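Polyhedrin (Antheraea mylitta cypovirus 4, PDB 5A9C) builds the crystalline matrix of the polyhedra, the microcrystalline occlusion bodies in which cypovirus particles are probably embedded and protected outside the insect host. Local coordinates at residues Q20-I23 against T24-I27; L66-R69 against E70-G74; I189-A192 against K193-I197. All coordinates share one frame; numbering follows the deposited sequence.

Interaction 1. Residues Q20-I23 against T24-I27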
loop_
_atom_site.group_PDB
_atom_site.type_symbol
_atom_site.label_atom_id
_atom_site.label_comp_id
_atom_site.label_asym_id
_atom_site.label_seq_id
_atom_site.Cartn_x
_atom_site.Cartn_y
_atom_site.Cartn_z
ATOM N N GLN A 20 -22.851 7.060 -34.025
ATOM C CA GLN A 20 -22.634 7.984 -32.920
ATOM C C GLN A 20 -23.410 7.524 -31.685
ATOM O O GLN A 20 -22.959 7.704 -30.556
ATOM C CB GLN A 20 -23.055 9.404 -33.309
ATOM C CG GLN A 20 -22.486 10.481 -32.400
ATOM C CD GLN A 20 -20.980 10.600 -32.516
ATOM O OE1 GLN A 20 -20.444 10.805 -33.607
ATOM N NE2 GLN A 20 -20.286 10.468 -31.391
ATOM N N GLU A 21 -24.583 6.937 -31.911
ATOM C CA GLU A 21 -25.385 6.376 -30.826
ATOM C C GLU A 21 -24.682 5.180 -30.191
ATOM O O GLU A 21 -24.656 5.035 -28.969
ATOM C CB GLU A 21 -26.767 5.964 -31.332
ATOM C CG GLU A 21 -27.714 7.129 -31.581
ATOM C CD GLU A 21 -28.980 6.706 -32.303
ATOM O OE1 GLU A 21 -29.054 5.542 -32.752
ATOM O OE2 GLU A 21 -29.901 7.539 -32.423
ATOM N N ILE A 22 -24.110 4.322 -31.026
ATOM C CA ILE A 22 -23.370 3.167 -30.529
ATOM C C ILE A 22 -22.120 3.598 -29.769
ATOM O O ILE A 22 -21.753 2.983 -28.767
ATOM C CB ILE A 22 -22.984 2.209 -31.667
ATOM C CG1 ILE A 22 -24.235 1.518 -32.206
ATOM C CG2 ILE A 22 -21.989 1.172 -31.175
ATOM C CD1 ILE A 22 -24.966 0.689 -31.172
ATOM N N ILE A 23 -21.472 4.656 -30.250
ATOM C CA ILE A 23 -20.295 5.201 -29.581
ATOM C C ILE A 23 -20.667 5.744 -28.205
ATOM O O ILE A 23 -19.950 5.523 -27.227
ATOM C CB ILE A 23 -19.625 6.300 -30.425
ATOM C CG1 ILE A 23 -18.869 5.675 -31.602
ATOM C CG2 ILE A 23 -18.673 7.134 -29.576
ATOM C CD1 ILE A 23 -18.442 6.670 -32.645
ATOM N N THR A 24 -21.793 6.451 -28.135
ATOM C CA THR A 24 -22.292 6.965 -26.865
ATOM C C THR A 24 -22.583 5.805 -25.916
ATOM O O THR A 24 -22.175 5.825 -24.758
ATOM C CB THR A 24 -23.567 7.822 -27.053
ATOM O OG1 THR A 24 -23.329 8.836 -28.038
ATOM C CG2 THR A 24 -23.959 8.489 -25.741
ATOM N N ARG A 25 -23.284 4.793 -26.422
ATOM C CA ARG A 25 -23.601 3.603 -25.637
ATOM C C ARG A 25 -22.334 2.897 -25.179
ATOM O O ARG A 25 -22.233 2.466 -24.033
ATOM C CB ARG A 25 -24.449 2.628 -26.457
ATOM C CG ARG A 25 -25.848 3.120 -26.773
ATOM C CD ARG A 25 -26.538 2.176 -27.743
ATOM N NE ARG A 25 -27.966 2.451 -27.848
ATOM C CZ ARG A 25 -28.877 1.966 -27.011
ATOM N NH1 ARG A 25 -28.504 1.187 -26.004
ATOM N NH2 ARG A 25 -30.159 2.261 -27.178
ATOM N N GLN A 26 -21.372 2.776 -26.088
ATOM C CA GLN A 26 -20.119 2.098 -25.794
ATOM C C GLN A 26 -19.393 2.782 -24.641
ATOM O O GLN A 26 -18.910 2.128 -23.719
ATOM C CB GLN A 26 -19.235 2.077 -27.043
ATOM C CG GLN A 26 -18.145 1.029 -27.026
ATOM C CD GLN A 26 -17.440 0.925 -28.362
ATOM O OE1 GLN A 26 -17.040 1.934 -28.942
ATOM N NE2 GLN A 26 -17.298 -0.297 -28.866
ATOM N N ILE A 27 -19.322 4.105 -24.694
ATOM C CA ILE A 27 -18.706 4.874 -23.619
ATOM C C ILE A 27 -19.404 4.633 -22.278
ATOM O O ILE A 27 -18.753 4.515 -21.240
ATOM C CB ILE A 27 -18.705 6.378 -23.948
ATOM C CG1 ILE A 27 -17.745 6.658 -25.107
ATOM C CG2 ILE A 27 -18.328 7.192 -22.717
ATOM C CD1 ILE A 27 -17.837 8.067 -25.670
HETATM O O HOH W 1 -21.561 10.867 -28.548
#
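T24 reaches back to Q20 one turn earlier in the N-terminal α-helix 15-29, and it does so twice. Its amide makes the regular helical bond, N to Q20 O at 3.0 Å, while its hydroxyl donates to the same acceptor, OG1 to Q20 O at 2.8 Å. The two donors come in from opposite faces of the carbonyl plane, so this oxygen is gripped from both sides. The hydroxyl gets there because it sits beside its own backbone N (chi1 -53°), over the preceding turn. A water then ties in the Q20 amide: it donates to T24 OG1 at 2.7 Å and accepts from Q20 NE2. Across this face of the helix lies I214, which touches Q20, E21 and T24.

R25 bonds through its backbone N to E21 O, and its extended chain runs back past that same carbonyl, CG lying 3.1 Å from E21 O. Farther out, R25 CD meets the end of I22, with CD1 at 4.1 Å. The E21 carboxylate is paired with R17 in a salt bridge, and E21 OE1 remains 5.9 Å from R25 NE.

Q26 closes a tight backbone bond, N to I22 O at 2.7 Å. Its side chain packs on E112 of the second subunit; I22, I23, R25 and Q26 are among the residues that touch crystal neighbours, as might be expected of an occlusion-body protein.

I27 bonds from its N to I23 O; its side chain touches A212 of the same chain and packs on R111 of the second subunit. It also crosses the side chain of I23 at a slant, CD1 resting 4.1 Å from I23 CG2, while I27 CG1 packs against I23 O.

Interaction 2. Residues L66-R69 against E70-G74. Residue 74 of segment 70-74 comes from a tag, linker or insertion.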
loop_
_atom_site.group_PDB
_atom_site.type_symbol
_atom_site.label_atom_id
_atom_site.label_comp_id
_atom_site.label_asym_id
_atom_site.label_seq_id
_atom_site.Cartn_x
_atom_site.Cartn_y
_atom_site.Cartn_z
ATOM N N LEU A 66 -7.101 8.689 4.376
ATOM C CA LEU A 66 -6.400 9.957 4.295
ATOM C C LEU A 66 -6.123 10.457 5.705
ATOM O O LEU A 66 -7.051 10.736 6.465
ATOM C CB LEU A 66 -7.234 10.973 3.510
ATOM C CG LEU A 66 -7.480 10.582 2.046
ATOM C CD1 LEU A 66 -8.537 11.469 1.398
ATOM C CD2 LEU A 66 -6.177 10.609 1.251
ATOM N N ASN A 67 -4.846 10.546 6.063
ATOM C CA ASN A 67 -4.475 11.005 7.397
ATOM C C ASN A 67 -4.589 12.520 7.505
ATOM O O ASN A 67 -4.728 13.215 6.494
ATOM C CB ASN A 67 -3.066 10.537 7.775
ATOM C CG ASN A 67 -1.997 11.115 6.873
ATOM O OD1 ASN A 67 -1.817 12.328 6.813
ATOM N ND2 ASN A 67 -1.278 10.247 6.172
ATOM N N TRP A 68 -4.529 13.031 8.730
ATOM C CA TRP A 68 -4.801 14.442 8.974
ATOM C C TRP A 68 -3.774 15.373 8.330
ATOM O O TRP A 68 -4.097 16.503 7.962
ATOM C CB TRP A 68 -4.924 14.723 10.478
ATOM C CG TRP A 68 -3.635 14.617 11.228
ATOM C CD1 TRP A 68 -3.106 13.495 11.797
ATOM C CD2 TRP A 68 -2.712 15.678 11.496
ATOM N NE1 TRP A 68 -1.908 13.791 12.402
ATOM C CE2 TRP A 68 -1.643 15.125 12.231
ATOM C CE3 TRP A 68 -2.684 17.041 11.187
ATOM C CZ2 TRP A 68 -0.558 15.888 12.661
ATOM C CZ3 TRP A 68 -1.607 17.797 11.613
ATOM C CH2 TRP A 68 -0.558 17.219 12.341
ATOM N N ARG A 69 -2.540 14.902 8.186
ATOM C CA ARG A 69 -1.497 15.729 7.589
ATOM C C ARG A 69 -1.641 15.789 6.068
ATOM O O ARG A 69 -1.354 16.814 5.450
ATOM C CB ARG A 69 -0.100 15.253 8.013
ATOM C CG ARG A 69 0.317 13.900 7.458
ATOM C CD ARG A 69 1.447 13.285 8.278
ATOM N NE ARG A 69 0.970 12.712 9.536
ATOM C CZ ARG A 69 0.960 11.410 9.814
ATOM N NH1 ARG A 69 1.414 10.535 8.929
ATOM N NH2 ARG A 69 0.508 10.985 10.986
ATOM N N GLU A 70 -2.098 14.691 5.472
ATOM C CA GLU A 70 -2.380 14.663 4.040
ATOM C C GLU A 70 -3.518 15.617 3.687
ATOM O O GLU A 70 -3.542 16.199 2.603
ATOM C CB GLU A 70 -2.749 13.247 3.589
ATOM C CG GLU A 70 -1.598 12.259 3.579
ATOM C CD GLU A 70 -2.029 10.878 3.115
ATOM O OE1 GLU A 70 -2.917 10.285 3.760
ATOM O OE2 GLU A 70 -1.479 10.390 2.105
ATOM N N LEU A 71 -4.462 15.768 4.611
ATOM C CA LEU A 71 -5.658 16.570 4.372
ATOM C C LEU A 71 -5.398 18.068 4.505
ATOM O O LEU A 71 -6.222 18.884 4.096
ATOM C CB LEU A 71 -6.782 16.149 5.321
ATOM C CG LEU A 71 -7.483 14.819 5.034
ATOM C CD1 LEU A 71 -8.410 14.446 6.178
ATOM C CD2 LEU A 71 -8.260 14.895 3.726
ATOM N N LEU A 72 -4.255 18.429 5.078
ATOM C CA LEU A 72 -3.923 19.836 5.273
ATOM C C LEU A 72 -3.650 20.556 3.960
ATOM O O LEU A 72 -3.113 19.974 3.017
ATOM C CB LEU A 72 -2.714 19.990 6.197
ATOM C CG LEU A 72 -2.907 19.706 7.687
ATOM C CD1 LEU A 72 -1.565 19.727 8.400
ATOM C CD2 LEU A 72 -3.862 20.708 8.313
ATOM N N GLU A 73 -4.018 21.831 3.917
ATOM C CA GLU A 73 -3.684 22.704 2.800
ATOM C C GLU A 73 -2.228 23.150 2.928
ATOM O O GLU A 73 -1.636 23.052 4.001
ATOM C CB GLU A 73 -4.613 23.921 2.805
ATOM C CG GLU A 73 -4.362 24.926 1.698
ATOM C CD GLU A 73 -5.370 26.057 1.705
ATOM O OE1 GLU A 73 -5.553 26.689 2.767
ATOM O OE2 GLU A 73 -5.982 26.315 0.649
ATOM N N GLY A 74 -1.651 23.635 1.833
ATOM C CA GLY A 74 -0.283 24.121 1.854
ATOM C C GLY A 74 -0.049 25.125 2.967
ATOM O O GLY A 74 0.989 25.102 3.632
HETATM O O HOH W 2 -0.332 18.511 3.381
#
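N67 and E70 exchange bonds in both directions. The backbone N of N67 donates to E70 OE1 at 3.0 Å, nearly straight at 162°, using the lone pair of OE1 that points away from the other carboxylate oxygen. In return E70 N donates to N67 OD1 at 2.7 Å, though the place of OD1 is less sure. The two side chains cross at about a right angle, yet their amide and carboxylate planes are only 23° apart; N67 ND2 comes close to OE1 without bonding to it.

If the place of OD1 is right, this reciprocal pairing of residues three apart has the bond pattern of a capping box, at the start of a single tight turn that follows strand 61-66. Backbone bonds carry the chain round it: L71 N to N67 O at 3.2 Å, in the carbonyl plane, and a weak one from L72 N to R69 O at 3.3 Å. A water donates to both R69 O and L72 O, and K52 NZ bonds E70 O and L72 O, so the carbonyls at the end of the turn are well supplied with donors.

Apolar contacts flank the polar core. On the buried side L66 CB meets L71 CD2 at 4.1 Å, the side chains again perpendicular, with F54 and Y56 of strand 51-58 against L66. W68 and L72 run side by side, CZ3 of the indole 3.7 Å from L72 CD1; W68 also packs on N178 of the third subunit. R69 NE lies over one face of the W68 ring, near its rim, while the R69 side chain packs on V179 of the third subunit.

Interaction 3. Residues I189-A192 against K193-I197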
loop_
_atom_site.group_PDB
_atom_site.type_symbol
_atom_site.label_atom_id
_atom_site.label_comp_id
_atom_site.label_asym_id
_atom_site.label_seq_id
_atom_site.Cartn_x
_atom_site.Cartn_y
_atom_site.Cartn_z
ATOM N N ILE A 189 -14.467 22.323 -11.011
ATOM C CA ILE A 189 -15.642 22.013 -11.817
ATOM C C ILE A 189 -15.286 21.598 -13.246
ATOM O O ILE A 189 -15.791 20.592 -13.751
ATOM C CB ILE A 189 -16.627 23.196 -11.835
ATOM C CG1 ILE A 189 -17.163 23.449 -10.422
ATOM C CG2 ILE A 189 -17.765 22.931 -12.809
ATOM C CD1 ILE A 189 -17.907 24.759 -10.267
ATOM N N ASP A 190 -14.414 22.358 -13.898
ATOM C CA ASP A 190 -14.049 22.036 -15.274
ATOM C C ASP A 190 -13.202 20.769 -15.321
ATOM O O ASP A 190 -13.269 20.002 -16.278
ATOM C CB ASP A 190 -13.334 23.205 -15.957
ATOM C CG ASP A 190 -13.419 23.129 -17.473
ATOM O OD1 ASP A 190 -14.528 23.315 -18.016
ATOM O OD2 ASP A 190 -12.386 22.867 -18.121
ATOM N N TYR A 191 -12.414 20.550 -14.276
ATOM C CA TYR A 191 -11.653 19.314 -14.148
ATOM C C TYR A 191 -12.600 18.117 -14.117
ATOM O O TYR A 191 -12.391 17.131 -14.823
ATOM C CB TYR A 191 -10.798 19.344 -12.879
ATOM C CG TYR A 191 -9.989 18.088 -12.662
ATOM C CD1 TYR A 191 -8.706 17.968 -13.181
ATOM C CD2 TYR A 191 -10.505 17.022 -11.937
ATOM C CE1 TYR A 191 -7.962 16.821 -12.987
ATOM C CE2 TYR A 191 -9.768 15.870 -11.739
ATOM C CZ TYR A 191 -8.498 15.776 -12.265
ATOM O OH TYR A 191 -7.758 14.632 -12.070
ATOM N N ALA A 192 -13.644 18.216 -13.299
ATOM C CA ALA A 192 -14.615 17.138 -13.144
ATOM C C ALA A 192 -15.387 16.871 -14.432
ATOM O O ALA A 192 -15.616 15.720 -14.797
ATOM C CB ALA A 192 -15.576 17.445 -11.999
ATOM N N LYS A 193 -15.794 17.933 -15.121
ATOM C CA LYS A 193 -16.492 17.774 -16.395
ATOM C C LYS A 193 -15.625 17.051 -17.426
ATOM O O LYS A 193 -16.090 16.144 -18.114
ATOM C CB LYS A 193 -16.933 19.130 -16.952
ATOM C CG LYS A 193 -18.057 19.802 -16.175
ATOM C CD LYS A 193 -18.441 21.124 -16.830
ATOM C CE LYS A 193 -19.211 22.032 -15.877
ATOM N NZ LYS A 193 -20.565 21.509 -15.565
ATOM N N MET A 194 -14.366 17.458 -17.536
ATOM C CA MET A 194 -13.483 16.878 -18.545
ATOM C C MET A 194 -12.996 15.481 -18.167
ATOM O O MET A 194 -12.635 14.694 -19.037
ATOM C CB MET A 194 -12.301 17.807 -18.835
ATOM C CG MET A 194 -12.686 19.112 -19.531
ATOM S SD MET A 194 -13.543 18.885 -21.111
ATOM C CE MET A 194 -15.258 19.049 -20.611
ATOM N N ALA A 195 -12.997 15.176 -16.872
ATOM C CA ALA A 195 -12.611 13.850 -16.394
ATOM C C ALA A 195 -13.799 12.890 -16.340
ATOM O O ALA A 195 -13.640 11.707 -16.024
ATOM C CB ALA A 195 -11.949 13.950 -15.022
ATOM N N HIS A 196 -14.983 13.402 -16.656
ATOM C CA HIS A 196 -16.216 12.614 -16.643
ATOM C C HIS A 196 -16.458 11.973 -15.282
ATOM O O HIS A 196 -16.630 10.755 -15.178
ATOM C CB HIS A 196 -16.185 11.540 -17.737
ATOM C CG HIS A 196 -15.387 11.931 -18.940
ATOM N ND1 HIS A 196 -15.756 12.965 -19.775
ATOM C CD2 HIS A 196 -14.234 11.434 -19.447
ATOM C CE1 HIS A 196 -14.867 13.086 -20.744
ATOM N NE2 HIS A 196 -13.931 12.170 -20.566
ATOM N N ILE A 197 -16.466 12.796 -14.237
ATOM C CA ILE A 197 -16.706 12.307 -12.881
ATOM C C ILE A 197 -17.714 13.191 -12.154
ATOM O O ILE A 197 -17.802 14.388 -12.413
ATOM C CB ILE A 197 -15.408 12.252 -12.052
ATOM C CG1 ILE A 197 -14.712 13.614 -12.067
ATOM C CG2 ILE A 197 -14.487 11.141 -12.561
ATOM C CD1 ILE A 197 -13.458 13.674 -11.222
#
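A Schellman motif ends helix 185-195, and its outer bond joins A192 to I197: I197 N donates to A192 O at 3.1 Å, with an N-H...O angle of 170°. The inner bond, H196 N to K193 O, is weak at 3.3 Å. H196 makes the turn possible with its positive phi of 56°, and its ring has M194 O over one face, toward the rim. The H196 carbonyl bonds S210 OG and, across the interface, W110 NE1 of the second subunit.

The apolar side of the motif follows from the same bend. I197 folds back against the last turn, CG1 lying 3.9 Å from A192 CB: the hydrophobic contact between the two residues of the outer bond that often accompanies a Schellman motif. I197 CD1 also reaches Y191 CE2 at 4.3 Å. I197 packs on strands 38-45 and 81-87, Y191 on R39 of the first, and Y191 OH is held by D55 OD2.

Higher up the helix, K193 and I189 lie side by side, K193 CE pressing on I189 CG2 at 3.5 Å. A kink in the lysine at its last torsion (chi4 -69°) turns NZ to its partner, V207 O. On the outer side of the helix, where D190 and M194 both touch crystal neighbours, D190 OD2 comes within 4.0 Å of M194 CG.

In the fold
The three contacts follow one another along the chain without overlapping. Interactions 1 and 2 lie on opposite sides of the chain's centre, their own centres about 40 Å apart: one on the projecting N-terminal helix 15-29, the other in the loop after strand 61-66. Interaction 3, on helix 185-195 against the larger antiparallel sheet, is nearer the middle, about 19 Å from interaction 1 and about 23 Å from interaction 2, centre to centre. None touches another. Interaction 1 meets the second subunit at its R111 and E112, interaction 3 at its W110, whereas interaction 2 meets the third. They thus include points where the chain meets both other subunits of the three-chain assembly, from which the polyhedron lattice is presumably built.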